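Local coordinates for protein pectinesterase A (Erwinia chrysanthemi, PDB 2NTP) that hydrolyses the methyl esters of galacturonosyl units in pectin, releasing methanol, probably the first step in the maceration and soft-rotting of plant tissue, at residues A[218-229]-A[264-275]. Sequence-based numbering, arbitrary orientation.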
loop_
_atom_site.group_PDB
_atom_site.type_symbol
_atom_site.label_atom_id
_atom_site.label_comp_id
_atom_site.label_asym_id
_atom_site.label_seq_id
_atom_site.Cartn_x
_atom_site.Cartn_y
_atom_site.Cartn_z
ATOM N N TYR A 218 16.766 2.658 -1.708
ATOM C CA TYR A 218 15.789 1.841 -0.988
ATOM C C TYR A 218 14.399 1.894 -1.604
ATOM O O TYR A 218 13.924 2.958 -2.000
ATOM C CB TYR A 218 15.713 2.267 0.480
ATOM C CG TYR A 218 17.038 2.172 1.203
ATOM C CD1 TYR A 218 17.533 0.939 1.632
ATOM C CD2 TYR A 218 17.795 3.311 1.452
ATOM C CE1 TYR A 218 18.761 0.843 2.291
ATOM C CE2 TYR A 218 19.027 3.229 2.116
ATOM C CZ TYR A 218 19.499 1.994 2.528
ATOM O OH TYR A 218 20.710 1.905 3.184
ATOM N N GLY A 219 13.761 0.728 -1.677
ATOM C CA GLY A 219 12.383 0.618 -2.138
ATOM C C GLY A 219 11.503 0.210 -0.976
ATOM O O GLY A 219 11.350 0.964 -0.012
ATOM N N LEU A 220 10.950 -0.997 -1.058
ATOM C CA LEU A 220 10.069 -1.518 -0.013
ATOM C C LEU A 220 10.887 -2.339 0.967
ATOM O O LEU A 220 11.500 -3.342 0.585
ATOM C CB LEU A 220 8.944 -2.360 -0.625
ATOM C CG LEU A 220 8.231 -1.743 -1.838
ATOM C CD1 LEU A 220 7.229 -2.720 -2.421
ATOM C CD2 LEU A 220 7.553 -0.421 -1.484
ATOM N N VAL A 221 10.903 -1.900 2.224
ATOM C CA VAL A 221 11.698 -2.550 3.265
ATOM C C VAL A 221 10.768 -2.953 4.403
ATOM O O VAL A 221 10.127 -2.098 5.029
ATOM C CB VAL A 221 12.852 -1.639 3.764
ATOM C CG1 VAL A 221 13.706 -2.361 4.814
ATOM C CG2 VAL A 221 13.729 -1.176 2.585
ATOM N N ILE A 222 10.680 -4.256 4.650
ATOM C CA ILE A 222 9.751 -4.797 5.646
ATOM C C ILE A 222 10.544 -5.418 6.798
ATOM O O ILE A 222 11.312 -6.360 6.587
ATOM C CB ILE A 222 8.775 -5.836 5.017
ATOM C CG1 ILE A 222 7.858 -5.170 3.985
ATOM C CG2 ILE A 222 7.907 -6.499 6.089
ATOM C CD1 ILE A 222 8.315 -5.331 2.547
ATOM N N THR A 223 10.361 -4.884 8.003
ATOM C CA THR A 223 11.161 -5.305 9.163
ATOM C C THR A 223 10.292 -5.731 10.343
ATOM O O THR A 223 9.260 -5.113 10.619
ATOM C CB THR A 223 12.142 -4.184 9.644
ATOM O OG1 THR A 223 11.405 -3.057 10.136
ATOM C CG2 THR A 223 13.060 -3.732 8.521
ATOM N N ASN A 224 10.724 -6.783 11.040
ATOM C CA ASN A 224 10.100 -7.197 12.302
ATOM C C ASN A 224 8.588 -7.349 12.170
ATOM O O ASN A 224 7.825 -6.947 13.053
ATOM C CB ASN A 224 10.444 -6.202 13.418
ATOM C CG ASN A 224 11.935 -5.892 13.495
ATOM O OD1 ASN A 224 12.344 -4.724 13.460
ATOM N ND2 ASN A 224 12.752 -6.930 13.596
ATOM N N SER A 225 8.161 -7.939 11.059
ATOM C CA SER A 225 6.748 -8.018 10.733
ATOM C C SER A 225 6.253 -9.457 10.665
ATOM O O SER A 225 6.996 -10.399 10.947
ATOM C CB SER A 225 6.481 -7.277 9.418
ATOM O OG SER A 225 6.615 -5.880 9.613
ATOM N N ARG A 226 4.986 -9.615 10.300
ATOM C CA ARG A 226 4.356 -10.916 10.224
ATOM C C ARG A 226 3.606 -10.994 8.908
ATOM O O ARG A 226 2.720 -10.181 8.642
ATOM C CB ARG A 226 3.403 -11.125 11.410
ATOM C CG ARG A 226 4.129 -11.245 12.762
ATOM C CD ARG A 226 3.239 -10.891 13.952
ATOM N NE ARG A 226 2.766 -9.504 13.897
ATOM C CZ ARG A 226 3.494 -8.424 14.193
ATOM N NH1 ARG A 226 4.760 -8.532 14.576
ATOM N NH2 ARG A 226 2.943 -7.221 14.096
ATOM N N VAL A 227 4.001 -11.962 8.088
ATOM C CA VAL A 227 3.367 -12.253 6.814
ATOM C C VAL A 227 2.412 -13.418 7.057
ATOM O O VAL A 227 2.836 -14.564 7.245
ATOM C CB VAL A 227 4.440 -12.566 5.738
ATOM C CG1 VAL A 227 3.836 -13.218 4.505
ATOM C CG2 VAL A 227 5.184 -11.289 5.368
ATOM N N ILE A 228 1.119 -13.108 7.084
ATOM C CA ILE A 228 0.111 -14.060 7.556
ATOM C C ILE A 228 -1.016 -14.281 6.550
ATOM O O ILE A 228 -1.284 -13.434 5.700
ATOM C CB ILE A 228 -0.487 -13.650 8.940
ATOM C CG1 ILE A 228 -1.270 -12.334 8.849
ATOM C CG2 ILE A 228 0.621 -13.567 10.018
ATOM C CD1 ILE A 228 -2.013 -11.963 10.141
ATOM N N ARG A 229 -1.663 -15.437 6.656
ATOM C CA ARG A 229 -2.830 -15.729 5.835
ATOM C C ARG A 229 -4.084 -15.277 6.565
ATOM O O ARG A 229 -4.176 -15.377 7.796
ATOM C CB ARG A 229 -2.912 -17.215 5.486
ATOM C CG ARG A 229 -2.737 -18.143 6.652
ATOM C CD ARG A 229 -3.148 -19.550 6.292
ATOM N NE ARG A 229 -2.149 -20.506 6.738
ATOM C CZ ARG A 229 -1.371 -21.211 5.924
ATOM N NH1 ARG A 229 -1.493 -21.105 4.604
ATOM N NH2 ARG A 229 -0.489 -22.049 6.435
ATOM N N GLN A 264 12.926 -3.017 -5.597
ATOM C CA GLN A 264 13.523 -3.606 -4.407
ATOM C C GLN A 264 12.454 -3.943 -3.378
ATOM O O GLN A 264 11.637 -3.092 -3.031
ATOM C CB GLN A 264 14.560 -2.662 -3.781
ATOM C CG GLN A 264 15.188 -3.204 -2.492
ATOM C CD GLN A 264 15.957 -2.145 -1.728
ATOM O OE1 GLN A 264 15.392 -1.409 -0.917
ATOM N NE2 GLN A 264 17.263 -2.066 -1.983
ATOM N N THR A 265 12.466 -5.189 -2.911
ATOM C CA THR A 265 11.731 -5.579 -1.712
ATOM C C THR A 265 12.687 -6.373 -0.843
ATOM O O THR A 265 13.257 -7.376 -1.292
ATOM C CB THR A 265 10.495 -6.451 -2.019
ATOM O OG1 THR A 265 9.581 -5.717 -2.836
ATOM C CG2 THR A 265 9.790 -6.844 -0.729
ATOM N N VAL A 266 12.871 -5.907 0.392
ATOM C CA VAL A 266 13.722 -6.600 1.358
ATOM C C VAL A 266 12.924 -6.903 2.622
ATOM O O VAL A 266 12.291 -6.006 3.193
ATOM C CB VAL A 266 14.989 -5.783 1.701
ATOM C CG1 VAL A 266 15.869 -6.557 2.674
ATOM C CG2 VAL A 266 15.774 -5.450 0.432
ATOM N N PHE A 267 12.943 -8.173 3.028
ATOM C CA PHE A 267 12.333 -8.621 4.279
ATOM C C PHE A 267 13.433 -8.899 5.288
ATOM O O PHE A 267 14.358 -9.659 5.000
ATOM C CB PHE A 267 11.521 -9.903 4.074
ATOM C CG PHE A 267 10.258 -9.709 3.286
ATOM C CD1 PHE A 267 10.260 -9.838 1.899
ATOM C CD2 PHE A 267 9.054 -9.412 3.930
ATOM C CE1 PHE A 267 9.091 -9.661 1.165
ATOM C CE2 PHE A 267 7.880 -9.234 3.201
ATOM C CZ PHE A 267 7.901 -9.360 1.816
ATOM N N LEU A 268 13.323 -8.295 6.469
ATOM C CA LEU A 268 14.257 -8.581 7.561
ATOM C C LEU A 268 13.525 -8.991 8.831
ATOM O O LEU A 268 12.568 -8.330 9.237
ATOM C CB LEU A 268 15.172 -7.389 7.847
ATOM C CG LEU A 268 15.986 -6.820 6.682
ATOM C CD1 LEU A 268 15.308 -5.561 6.157
ATOM C CD2 LEU A 268 17.407 -6.519 7.125
ATOM N N ASN A 269 13.982 -10.084 9.446
ATOM C CA ASN A 269 13.436 -10.560 10.727
ATOM C C ASN A 269 11.905 -10.646 10.723
ATOM O O ASN A 269 11.232 -10.200 11.663
ATOM C CB ASN A 269 13.931 -9.665 11.874
ATOM C CG ASN A 269 15.452 -9.628 11.974
ATOM O OD1 ASN A 269 16.078 -8.579 11.784
ATOM N ND2 ASN A 269 16.052 -10.778 12.267
ATOM N N THR A 270 11.364 -11.236 9.661
ATOM C CA THR A 270 9.923 -11.274 9.443
ATOM C C THR A 270 9.402 -12.711 9.404
ATOM O O THR A 270 10.005 -13.577 8.774
ATOM C CB THR A 270 9.559 -10.472 8.165
ATOM O OG1 THR A 270 9.721 -9.078 8.443
ATOM C CG2 THR A 270 8.120 -10.721 7.720
ATOM N N SER A 271 8.293 -12.960 10.097
ATOM C CA SER A 271 7.673 -14.284 10.082
ATOM C C SER A 271 6.843 -14.464 8.817
ATOM O O SER A 271 6.263 -13.509 8.301
ATOM C CB SER A 271 6.815 -14.527 11.323
ATOM O OG SER A 271 5.687 -13.686 11.353
ATOM N N MET A 272 6.802 -15.693 8.317
ATOM C CA MET A 272 6.051 -16.004 7.107
ATOM C C MET A 272 5.371 -17.343 7.274
ATOM O O MET A 272 6.033 -18.337 7.572
ATOM C CB MET A 272 6.982 -16.066 5.895
ATOM C CG MET A 272 7.706 -14.778 5.585
ATOM S SD MET A 272 8.971 -14.991 4.332
ATOM C CE MET A 272 9.564 -13.306 4.231
ATOM N N ASP A 273 4.056 -17.374 7.076
ATOM C CA ASP A 273 3.337 -18.645 7.036
ATOM C C ASP A 273 3.560 -19.343 5.694
ATOM O O ASP A 273 4.140 -18.763 4.764
ATOM C CB ASP A 273 1.845 -18.453 7.317
ATOM C CG ASP A 273 1.194 -19.698 7.923
ATOM O OD1 ASP A 273 1.845 -20.774 8.006
ATOM O OD2 ASP A 273 0.019 -19.600 8.326
ATOM N N ASN A 274 3.104 -20.592 5.592
ATOM C CA ASN A 274 3.437 -21.417 4.433
ATOM C C ASN A 274 2.647 -21.115 3.159
ATOM O O ASN A 274 2.807 -21.814 2.167
ATOM C CB ASN A 274 3.384 -22.923 4.778
ATOM C CG ASN A 274 1.972 -23.465 4.868
ATOM O OD1 ASN A 274 0.993 -22.742 4.690
ATOM N ND2 ASN A 274 1.861 -24.763 5.140
ATOM N N HIS A 275 1.815 -20.074 3.179
ATOM C CA HIS A 275 1.178 -19.602 1.944
ATOM C C HIS A 275 2.218 -19.001 0.984
ATOM O O HIS A 275 1.993 -18.921 -0.226
ATOM C CB HIS A 275 0.022 -18.627 2.241
ATOM C CG HIS A 275 0.441 -17.351 2.909
ATOM N ND1 HIS A 275 0.973 -17.306 4.182
ATOM C CD2 HIS A 275 0.371 -16.065 2.488
ATOM C CE1 HIS A 275 1.228 -16.051 4.507
ATOM N NE2 HIS A 275 0.874 -15.279 3.494
HETATM O O HOH W 1 11.624 -9.576 14.628
HETATM O O HOH W 2 8.806 -10.572 13.117
HETATM O O HOH W 3 3.810 -15.289 9.998
HETATM O O HOH W 4 0.914 -12.230 3.668
HETATM O O HOH W 5 -0.483 -17.075 8.909
#
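Leu-220 to Thr-223 and Thr-265 to Leu-268 pair in parallel, one residue for one. The backbone bonds alternate in direction from Leu-220 N on Gln-264 O, through Ile-222 N on Val-266 O (2.8 Å), to Asn-224 N on Leu-268 O. Beyond the bend pairing resumes with Ser-271 N on Ser-225 O, then Val-227 N on Ser-271 O (2.7 Å). With chi1 at 178° the extended Gln-264 chain carries OE1 to Gly-219 N (2.8 Å), the donor sitting well above the amide plane. At the bend Thr-270 OG1 accepts a hydrogen bond from Ser-225 N (3.3 Å) while donating to Leu-268 O, and one water bridges Ser-225 O and Asn-269 O. These are successive coils of the right-handed parallel beta-helix of pectinesterases; both segments turn the same corner, at Asn-224 and Asn-269, from one parallel sheet to the next. On the inner face Ile-222 runs alongside Phe-267, its CD1 over the ring face 4.3 Å from the centroid. Val-227 CG2 meets Phe-267 CE2 obliquely, and Val-227 also touches Leu-207 of strand 205-210. On the other face Leu-268 CD1 reaches Val-221 CG1 at 3.8 Å. At the far end the Arg-229 chain bends at chi3 (133°), bringing NE to Asp-273 OD2 in a 2.8 Å salt bridge, with Asn-274 OD1 at the guanidinium edge; Arg-229 CB lies over one face of the His-275 ring.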